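Side-chain contacts in acyl carrier protein (Thermotoga maritima, PDB 1VKU), which probably carries the growing fatty acid chain during fatty acid biosynthesis: residues 16-21 and 84-89; 23-28 and 58-63; 54-59 and 80-85. One frame throughout, in Å; residues are numbered along the deposited sequence. Where two conformers were deposited one is given.

Interaction 1. Residues 16-21 and 84-89; sequences KKLIAK and DIVIKK
L18 meets V86 and I87 through methyl and methylene groups alone, so no ring or other flat group takes part in the contact itself; the aromatic surfaces close by belong to helix 50-64, where F64 touches L18 and F60 touches V86. The two methyls of L18 form a fork set against V86 CG1: L18 CD2 lies 3.8 Å from V86 CG1, and L18 CD1 is 3.9 Å from that same V86 CG1. The near equality of these distances places the valine methyl opposite the opening of the fork rather than against one prong. On I87 the touching atom is a methylene: L18 CD1 is 3.6 Å from I87 CG1, with I87 CD1 following at 4.1 Å from L18 CD1. I87 does not aim its first bond at L18; its chi1 of -70° sets CG1 beside the backbone N, and this branch brings the side chain in. L18 supplies 64 of the 117 Å² buried in all, more than V86 and I87 together. Beside this apolar patch, D84 forms a salt bridge with R15, adding a charged tie between the same two helices. With the CA atoms of L18 and V86 8.3 Å apart and no hydrogen bond across the segments, this is apolar side-chain packing between the first and last long helices of the acyl carrier protein helical bundle.

Interaction 2. Residues 23-28 and 58-63; sequences VEIASE and MFFEDE
Within the helical bundle of the acyl carrier fold, helix 14-28 meets helix 50-64 where I25 reaches F59 and F60. The short segments' axes pass 11.1 Å apart at their closest, with 117° between their N-to-C directions, so long side chains have to span the gap. I25 does most of this, giving 100 of the 183 Å² buried, and it uses both of its branches. Its chi1 of -73° puts CG2 anti to the backbone N and CG1 beside that N; with the next torsion extended, CD1 goes to F60 and CG2 to F59. I25 CG2 is 3.9 Å from F59 CD2 and equally 3.9 Å from F59 CB, an oblique approach to the root of that ring. I25 CD1 lies over one face of the F60 ring in a CH-pi contact: it stands 4.1 Å from the F60 ring centroid, 14° off the normal, displaced slightly to the rim beside CE2. E63 adds a looser touch, with its CG 4.3 Å from I25 CD1. Replacing this isoleucine with an alanine removes both methyls and is likely to open a gap between the helices and deprive the F60 ring of its CH-pi partner. At the polar margin, E24 OE2 and E63 OE1 lie 5.5 Å apart, not in contact; K21 forms a salt bridge with E24 and a long, weak ion pair with E63, which would probably offset their like charges. Loop residues K29 and M30 also touch F59, while L82 of helix 79-92 touches F60. This partly buried contact, at the flank of the core, is where helices 14-28 and 50-64 of the acyl carrier helical bundle pack.

Interaction 3. Residues 54-59 and 80-85; sequences IDLVMF and KDLIDI
Next to L82, whose methyls meet L56 and V57, the carboxylate oxygen D81 OD2 is gripped by two groups: it accepts hydrogen bonds from the backbone N atoms of R77 and K78. These bonds fold the D81 side chain back over the start of helix 79-92, one residue before L82. Across the segments themselves no hydrogen bond exists, and the contact is made of carbon alone. Its closest point is methyl to methyl, L56 CD2 lying 3.7 Å from L82 CD2. The branch carbon stands just behind, with L56 CG 4.0 Å from that L82 CD2, so this one leucine methyl bears on the end of L56. The other prong of L82 goes to the neighbouring residue: V57 CG2 is 4.2 Å from L82 CD1, a looser approach. L82 thus splits its two methyls between consecutive residues of helix 50-64, and it accounts for 60 of the 107 Å² buried. Both leucines have CG anti to the backbone N (chi1 171° for L82 and -171° for L56), which sets each CG beside its own carbonyl carbon, and their side chains cross obliquely where the CD2 methyls meet. The span bridged is 8.0 Å between the CA atoms of V57 and L82. All three touching residues are buried, near the centre of the chain. The side chain of V57 is about 10 Å from that of S50, the predicted phosphopantetheine attachment site, which carries no cofactor in this structure. Around the contact, F22 of helix 14-28 and F43 of a loop touch L56, so helices 50-64 and 79-92 join here with helix 14-28 alongside.

From the N terminus, helix 14-28 supplies the first partners of two contacts. Residues 16-21 wait for 84-89, so interaction 1 closes the longest loop, with 62 residues between its segments. Residues 23-28 meet 58-63 earlier, and interaction 2 therefore nests within that span. Interaction 3 closes a 20-residue loop from 54-59 to 80-85; it begins where interaction 2 ends, sharing M58 and F59, so these two spans cross with a short overlap, and it ends on the same part of the chain as interaction 1, sharing D84 and I85. The three pairings thus join helices 14-28, 50-64 and 79-92 two by two. I25 CG2, 4.0 Å from L56 CD1, connects interactions 2 and 3.

Interaction 1. Residues 16-21 and 84-89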
loop_
_atom_site.group_PDB
_atom_site.type_symbol
_atom_site.label_atom_id
_atom_site.label_comp_id
_atom_site.label_asym_id
_atom_site.label_seq_id
_atom_site.Cartn_x
_atom_site.Cartn_y
_atom_site.Cartn_z
ATOM N N LYS A 16 6.549 -4.844 8.139
ATOM C CA LYS A 16 7.655 -5.234 7.260
ATOM C C LYS A 16 7.138 -5.993 6.059
ATOM O O LYS A 16 7.600 -5.766 4.957
ATOM C CB LYS A 16 8.750 -6.018 8.001
ATOM C CG LYS A 16 9.339 -5.207 9.178
ATOM C CD LYS A 16 10.741 -5.616 9.625
ATOM C CE LYS A 16 11.255 -4.561 10.620
ATOM N NZ LYS A 16 12.460 -4.975 11.378
ATOM N N LYS A 17 6.207 -6.911 6.292
ATOM C CA LYS A 17 5.654 -7.737 5.236
ATOM C C LYS A 17 4.846 -6.930 4.219
ATOM O O LYS A 17 5.005 -7.116 3.023
ATOM C CB LYS A 17 4.841 -8.890 5.823
ATOM C CG LYS A 17 5.668 -9.974 6.541
ATOM C CD LYS A 17 4.746 -11.009 7.124
ATOM C CE LYS A 17 5.505 -12.069 7.853
ATOM N NZ LYS A 17 4.539 -13.028 8.392
ATOM N N LEU A 18 3.996 -6.027 4.690
ATOM C CA LEU A 18 3.238 -5.159 3.788
ATOM C C LEU A 18 4.099 -4.130 3.069
ATOM O O LEU A 18 3.834 -3.803 1.931
ATOM C CB LEU A 18 2.067 -4.495 4.502
ATOM C CG LEU A 18 1.018 -5.511 4.968
ATOM C CD1 LEU A 18 0.042 -4.838 5.874
ATOM C CD2 LEU A 18 0.301 -6.145 3.795
ATOM N N ILE A 19 5.155 -3.635 3.704
ATOM C CA ILE A 19 6.085 -2.795 2.953
ATOM C C ILE A 19 6.756 -3.621 1.857
ATOM O O ILE A 19 6.947 -3.151 0.732
ATOM C CB ILE A 19 7.095 -2.100 3.900
ATOM C CG1 ILE A 19 6.356 -1.064 4.736
ATOM C CG2 ILE A 19 8.185 -1.425 3.113
ATOM C CD1 ILE A 19 7.131 -0.583 5.996
ATOM N N ALA A 20 7.128 -4.857 2.187
ATOM C CA ALA A 20 7.782 -5.696 1.208
ATOM C C ALA A 20 6.843 -5.998 0.048
ATOM O O ALA A 20 7.294 -6.076 -1.087
ATOM C CB ALA A 20 8.306 -7.008 1.848
ATOM N N LYS A 21 5.554 -6.191 0.338
ATOM C CA LYS A 21 4.563 -6.420 -0.694
ATOM C C LYS A 21 4.383 -5.161 -1.571
ATOM O O LYS A 21 4.378 -5.244 -2.795
ATOM C CB LYS A 21 3.211 -6.809 -0.061
ATOM C CG LYS A 21 2.215 -7.287 -1.060
ATOM C CD LYS A 21 2.681 -8.630 -1.548
ATOM C CE LYS A 21 1.807 -9.109 -2.611
ATOM N NZ LYS A 21 2.399 -10.317 -3.128
ATOM N N ASP A 84 -1.447 1.093 6.978
ATOM C CA ASP A 84 -2.420 1.177 8.054
ATOM C C ASP A 84 -3.812 0.765 7.604
ATOM O O ASP A 84 -4.499 0.040 8.298
ATOM C CB ASP A 84 -2.483 2.598 8.588
ATOM C CG ASP A 84 -1.366 2.919 9.581
ATOM O OD1 ASP A 84 -0.596 2.009 9.997
ATOM O OD2 ASP A 84 -1.194 4.089 10.002
ATOM N N ILE A 85 -4.223 1.244 6.443
ATOM C CA ILE A 85 -5.514 0.902 5.898
ATOM C C ILE A 85 -5.615 -0.598 5.680
ATOM O O ILE A 85 -6.572 -1.203 6.113
ATOM C CB ILE A 85 -5.778 1.701 4.614
ATOM C CG1 ILE A 85 -6.239 3.109 4.995
ATOM C CG2 ILE A 85 -6.857 1.040 3.764
ATOM C CD1 ILE A 85 -5.945 4.164 3.959
ATOM N N VAL A 86 -4.632 -1.184 5.009
ATOM C CA VAL A 86 -4.577 -2.633 4.749
ATOM C C VAL A 86 -4.642 -3.477 6.029
ATOM O O VAL A 86 -5.491 -4.352 6.135
ATOM C CB VAL A 86 -3.356 -3.004 3.875
ATOM C CG1 VAL A 86 -3.179 -4.521 3.771
ATOM C CG2 VAL A 86 -3.517 -2.388 2.476
ATOM N N ILE A 87 -3.790 -3.191 7.015
ATOM C CA ILE A 87 -3.927 -3.831 8.341
ATOM C C ILE A 87 -5.337 -3.740 8.914
ATOM O O ILE A 87 -5.874 -4.743 9.395
ATOM C CB ILE A 87 -2.889 -3.272 9.348
ATOM C CG1 ILE A 87 -1.488 -3.748 8.977
ATOM C CG2 ILE A 87 -3.217 -3.722 10.758
ATOM C CD1 ILE A 87 -0.351 -2.875 9.509
ATOM N N LYS A 88 -5.929 -2.540 8.871
ATOM C CA LYS A 88 -7.278 -2.313 9.364
ATOM C C LYS A 88 -8.283 -3.176 8.623
ATOM O O LYS A 88 -9.137 -3.787 9.256
ATOM C CB LYS A 88 -7.683 -0.835 9.275
ATOM C CG LYS A 88 -8.954 -0.485 10.037
ATOM C CD LYS A 88 -9.480 0.916 9.687
ATOM N N LYS A 89 -8.195 -3.238 7.297
ATOM C CA LYS A 89 -9.138 -4.055 6.525
ATOM C C LYS A 89 -8.929 -5.550 6.782
ATOM O O LYS A 89 -9.886 -6.330 6.771
ATOM C CB LYS A 89 -9.084 -3.773 5.012
ATOM C CG LYS A 89 -9.346 -2.346 4.579
ATOM C CD LYS A 89 -10.624 -1.779 5.066
ATOM C CE LYS A 89 -10.874 -0.429 4.409
ATOM N NZ LYS A 89 -12.325 -0.177 4.169
#

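Interaction 2. Residues 23-28 and 58-63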
loop_
_atom_site.group_PDB
_atom_site.type_symbol
_atom_site.label_atom_id
_atom_site.label_comp_id
_atom_site.label_asym_id
_atom_site.label_seq_id
_atom_site.Cartn_x
_atom_site.Cartn_y
_atom_site.Cartn_z
ATOM N N VAL A 23 6.682 -2.933 -2.153
ATOM C CA VAL A 23 7.875 -2.857 -3.020
ATOM C C VAL A 23 7.779 -3.840 -4.202
ATOM O O VAL A 23 8.132 -3.499 -5.340
ATOM C CB VAL A 23 9.143 -3.033 -2.193
ATOM C CG1 VAL A 23 10.408 -3.165 -3.056
ATOM C CG2 VAL A 23 9.283 -1.848 -1.291
ATOM N N GLU A 24 7.283 -5.043 -3.939
ATOM C CA GLU A 24 7.196 -6.089 -4.958
ATOM C C GLU A 24 6.182 -5.730 -6.029
ATOM O O GLU A 24 6.440 -5.887 -7.231
ATOM C CB GLU A 24 6.827 -7.423 -4.297
ATOM C CG GLU A 24 6.318 -8.529 -5.219
ATOM C CD GLU A 24 5.478 -9.575 -4.469
ATOM O OE1 GLU A 24 5.747 -9.858 -3.272
ATOM O OE2 GLU A 24 4.513 -10.108 -5.069
ATOM N N ILE A 25 5.028 -5.252 -5.590
ATOM C CA ILE A 25 3.985 -4.806 -6.506
ATOM C C ILE A 25 4.469 -3.611 -7.322
ATOM O O ILE A 25 4.296 -3.582 -8.521
ATOM C CB ILE A 25 2.704 -4.426 -5.743
ATOM C CG1 ILE A 25 1.978 -5.673 -5.226
ATOM C CG2 ILE A 25 1.791 -3.619 -6.651
ATOM C CD1 ILE A 25 0.922 -5.363 -4.226
ATOM N N ALA A 26 5.090 -2.624 -6.675
ATOM C CA ALA A 26 5.615 -1.460 -7.413
ATOM C C ALA A 26 6.568 -1.899 -8.505
ATOM O O ALA A 26 6.521 -1.422 -9.622
ATOM C CB ALA A 26 6.300 -0.486 -6.453
ATOM N N SER A 27 7.414 -2.866 -8.182
ATOM C CA SER A 27 8.418 -3.349 -9.102
ATOM C C SER A 27 7.841 -4.244 -10.187
ATOM O O SER A 27 8.162 -4.083 -11.372
ATOM C CB SER A 27 9.480 -4.135 -8.343
ATOM O OG SER A 27 10.457 -4.600 -9.247
ATOM N N GLU A 28 7.026 -5.208 -9.778
ATOM C CA GLU A 28 6.527 -6.213 -10.704
ATOM C C GLU A 28 5.341 -5.765 -11.532
ATOM O O GLU A 28 5.277 -6.059 -12.713
ATOM C CB GLU A 28 6.162 -7.478 -9.966
ATOM C CG GLU A 28 7.350 -8.368 -9.694
ATOM C CD GLU A 28 6.980 -9.553 -8.835
ATOM O OE1 GLU A 28 5.782 -9.949 -8.859
ATOM O OE2 GLU A 28 7.886 -10.082 -8.140
HETATM N N MSE A 58 -5.825 -0.949 -5.920
HETATM C CA MSE A 58 -6.545 -2.022 -6.578
HETATM C C MSE A 58 -5.718 -3.302 -6.612
HETATM O O MSE A 58 -6.279 -4.398 -6.529
HETATM C CB MSE A 58 -6.988 -1.619 -7.970
HETATM C CG MSE A 58 -8.095 -0.606 -7.962
HETATM SE SE MSE A 58 -8.393 0.167 -9.773
HETATM C CE MSE A 58 -9.416 -1.347 -10.559
ATOM N N PHE A 59 -4.395 -3.164 -6.692
ATOM C CA PHE A 59 -3.504 -4.340 -6.621
ATOM C C PHE A 59 -3.500 -4.959 -5.213
ATOM O O PHE A 59 -3.577 -6.166 -5.089
ATOM C CB PHE A 59 -2.062 -4.040 -7.046
ATOM C CG PHE A 59 -1.864 -3.827 -8.545
ATOM C CD1 PHE A 59 -2.327 -4.744 -9.476
ATOM C CD2 PHE A 59 -1.138 -2.718 -9.000
ATOM C CE1 PHE A 59 -2.116 -4.534 -10.831
ATOM C CE2 PHE A 59 -0.917 -2.522 -10.337
ATOM C CZ PHE A 59 -1.410 -3.418 -11.251
ATOM N N PHE A 60 -3.414 -4.141 -4.172
ATOM C CA PHE A 60 -3.569 -4.625 -2.802
ATOM C C PHE A 60 -4.950 -5.246 -2.558
ATOM O O PHE A 60 -5.069 -6.286 -1.920
ATOM C CB PHE A 60 -3.320 -3.510 -1.796
ATOM C CG PHE A 60 -1.885 -3.409 -1.362
ATOM C CD1 PHE A 60 -1.382 -4.252 -0.378
ATOM C CD2 PHE A 60 -1.041 -2.511 -1.950
ATOM C CE1 PHE A 60 -0.067 -4.175 0.029
ATOM C CE2 PHE A 60 0.313 -2.432 -1.553
ATOM C CZ PHE A 60 0.795 -3.275 -0.576
ATOM N N GLU A 61 -5.990 -4.613 -3.070
ATOM C CA GLU A 61 -7.336 -5.153 -2.956
ATOM C C GLU A 61 -7.430 -6.581 -3.497
ATOM O O GLU A 61 -8.075 -7.457 -2.915
ATOM C CB GLU A 61 -8.309 -4.257 -3.707
ATOM C CG GLU A 61 -8.594 -2.906 -3.076
ATOM C CD GLU A 61 -9.739 -2.153 -3.764
ATOM O OE1 GLU A 61 -9.797 -2.100 -5.012
ATOM O OE2 GLU A 61 -10.589 -1.600 -3.049
ATOM N N ASP A 62 -6.827 -6.805 -4.651
ATOM C CA ASP A 62 -6.943 -8.081 -5.317
ATOM C C ASP A 62 -6.087 -9.105 -4.587
ATOM O O ASP A 62 -6.515 -10.253 -4.427
ATOM C CB ASP A 62 -6.480 -7.953 -6.757
ATOM C CG ASP A 62 -6.736 -9.208 -7.571
ATOM O OD1 ASP A 62 -7.843 -9.782 -7.462
ATOM O OD2 ASP A 62 -5.892 -9.675 -8.368
ATOM N N GLU A 63 -4.896 -8.681 -4.133
ATOM C CA GLU A 63 -3.959 -9.573 -3.468
ATOM C C GLU A 63 -4.532 -10.049 -2.160
ATOM O O GLU A 63 -4.270 -11.170 -1.745
ATOM C CB GLU A 63 -2.638 -8.871 -3.140
ATOM C CG GLU A 63 -1.626 -8.839 -4.263
ATOM C CD GLU A 63 -1.139 -10.217 -4.660
ATOM O OE1 GLU A 63 -0.732 -10.993 -3.772
ATOM O OE2 GLU A 63 -1.169 -10.515 -5.873
#

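Interaction 3. Residues 54-59 and 80-85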
loop_
_atom_site.group_PDB
_atom_site.type_symbol
_atom_site.label_atom_id
_atom_site.label_comp_id
_atom_site.label_asym_id
_atom_site.label_seq_id
_atom_site.Cartn_x
_atom_site.Cartn_y
_atom_site.Cartn_z
ATOM N N ILE A 54 -4.272 4.841 -6.946
ATOM C CA ILE A 54 -5.449 4.027 -7.306
ATOM C C ILE A 54 -5.044 2.637 -7.828
ATOM O O ILE A 54 -5.616 1.647 -7.399
ATOM C CB ILE A 54 -6.329 4.764 -8.340
ATOM C CG1 ILE A 54 -6.973 5.987 -7.715
ATOM C CG2 ILE A 54 -7.361 3.817 -8.978
ATOM C CD1 ILE A 54 -7.560 6.975 -8.700
ATOM N N ASP A 55 -4.061 2.562 -8.729
ATOM C CA ASP A 55 -3.601 1.269 -9.246
ATOM C C ASP A 55 -3.008 0.436 -8.113
ATOM O O ASP A 55 -3.338 -0.725 -7.957
ATOM C CB ASP A 55 -2.563 1.418 -10.354
ATOM C CG ASP A 55 -3.172 1.766 -11.697
ATOM O OD1 ASP A 55 -4.165 1.124 -12.143
ATOM O OD2 ASP A 55 -2.684 2.670 -12.405
ATOM N N LEU A 56 -2.115 1.028 -7.334
ATOM C CA LEU A 56 -1.554 0.374 -6.147
ATOM C C LEU A 56 -2.633 -0.191 -5.215
ATOM O O LEU A 56 -2.528 -1.332 -4.777
ATOM C CB LEU A 56 -0.677 1.349 -5.365
ATOM C CG LEU A 56 0.160 0.818 -4.213
ATOM C CD1 LEU A 56 1.180 -0.177 -4.703
ATOM C CD2 LEU A 56 0.831 2.001 -3.608
ATOM N N VAL A 57 -3.670 0.595 -4.943
ATOM C CA VAL A 57 -4.754 0.190 -4.027
ATOM C C VAL A 57 -5.511 -1.005 -4.623
ATOM O O VAL A 57 -5.754 -1.980 -3.925
ATOM C CB VAL A 57 -5.687 1.385 -3.691
ATOM C CG1 VAL A 57 -6.998 0.937 -3.073
ATOM C CG2 VAL A 57 -4.965 2.400 -2.773
HETATM N N MSE A 58 -5.825 -0.949 -5.920
HETATM C CA MSE A 58 -6.545 -2.022 -6.578
HETATM C C MSE A 58 -5.718 -3.302 -6.612
HETATM O O MSE A 58 -6.279 -4.398 -6.529
HETATM C CB MSE A 58 -6.988 -1.619 -7.970
HETATM C CG MSE A 58 -8.095 -0.606 -7.962
HETATM SE SE MSE A 58 -8.393 0.167 -9.773
HETATM C CE MSE A 58 -9.416 -1.347 -10.559
ATOM N N PHE A 59 -4.395 -3.164 -6.692
ATOM C CA PHE A 59 -3.504 -4.340 -6.621
ATOM C C PHE A 59 -3.500 -4.959 -5.213
ATOM O O PHE A 59 -3.577 -6.166 -5.089
ATOM C CB PHE A 59 -2.062 -4.040 -7.046
ATOM C CG PHE A 59 -1.864 -3.827 -8.545
ATOM C CD1 PHE A 59 -2.327 -4.744 -9.476
ATOM C CD2 PHE A 59 -1.138 -2.718 -9.000
ATOM C CE1 PHE A 59 -2.116 -4.534 -10.831
ATOM C CE2 PHE A 59 -0.917 -2.522 -10.337
ATOM C CZ PHE A 59 -1.410 -3.418 -11.251
ATOM N N LYS A 80 2.884 4.796 5.067
ATOM C CA LYS A 80 2.291 4.409 6.340
ATOM C C LYS A 80 0.763 4.346 6.250
ATOM O O LYS A 80 0.142 3.491 6.869
ATOM C CB LYS A 80 2.706 5.437 7.404
ATOM C CG LYS A 80 2.164 5.200 8.795
ATOM C CD LYS A 80 2.459 6.428 9.684
ATOM N N ASP A 81 0.166 5.261 5.482
ATOM C CA ASP A 81 -1.304 5.396 5.390
ATOM C C ASP A 81 -1.897 4.194 4.701
ATOM O O ASP A 81 -2.954 3.710 5.077
ATOM C CB ASP A 81 -1.711 6.667 4.610
ATOM C CG ASP A 81 -1.355 7.948 5.325
ATOM O OD1 ASP A 81 -1.358 7.958 6.590
ATOM O OD2 ASP A 81 -1.111 9.008 4.691
ATOM N N LEU A 82 -1.220 3.726 3.666
ATOM C CA LEU A 82 -1.685 2.533 2.967
ATOM C C LEU A 82 -1.474 1.264 3.797
ATOM O O LEU A 82 -2.357 0.419 3.854
ATOM C CB LEU A 82 -1.005 2.404 1.617
ATOM C CG LEU A 82 -1.263 1.091 0.901
ATOM C CD1 LEU A 82 -2.717 0.981 0.497
ATOM C CD2 LEU A 82 -0.383 1.040 -0.300
ATOM N N ILE A 83 -0.329 1.159 4.469
ATOM C CA ILE A 83 -0.032 0.021 5.324
ATOM C C ILE A 83 -1.121 -0.053 6.406
ATOM O O ILE A 83 -1.669 -1.112 6.678
ATOM C CB ILE A 83 1.383 0.169 5.972
ATOM C CG1 ILE A 83 2.519 0.270 4.928
ATOM C CG2 ILE A 83 1.658 -0.951 6.991
ATOM C CD1 ILE A 83 2.439 -0.732 3.746
ATOM N N ASP A 84 -1.447 1.093 6.978
ATOM C CA ASP A 84 -2.420 1.177 8.054
ATOM C C ASP A 84 -3.812 0.765 7.604
ATOM O O ASP A 84 -4.499 0.040 8.298
ATOM C CB ASP A 84 -2.483 2.598 8.588
ATOM C CG ASP A 84 -1.366 2.919 9.581
ATOM O OD1 ASP A 84 -0.596 2.009 9.997
ATOM O OD2 ASP A 84 -1.194 4.089 10.002
ATOM N N ILE A 85 -4.223 1.244 6.443
ATOM C CA ILE A 85 -5.514 0.902 5.898
ATOM C C ILE A 85 -5.615 -0.598 5.680
ATOM O O ILE A 85 -6.572 -1.203 6.113
ATOM C CB ILE A 85 -5.778 1.701 4.614
ATOM C CG1 ILE A 85 -6.239 3.109 4.995
ATOM C CG2 ILE A 85 -6.857 1.040 3.764
ATOM C CD1 ILE A 85 -5.945 4.164 3.959
#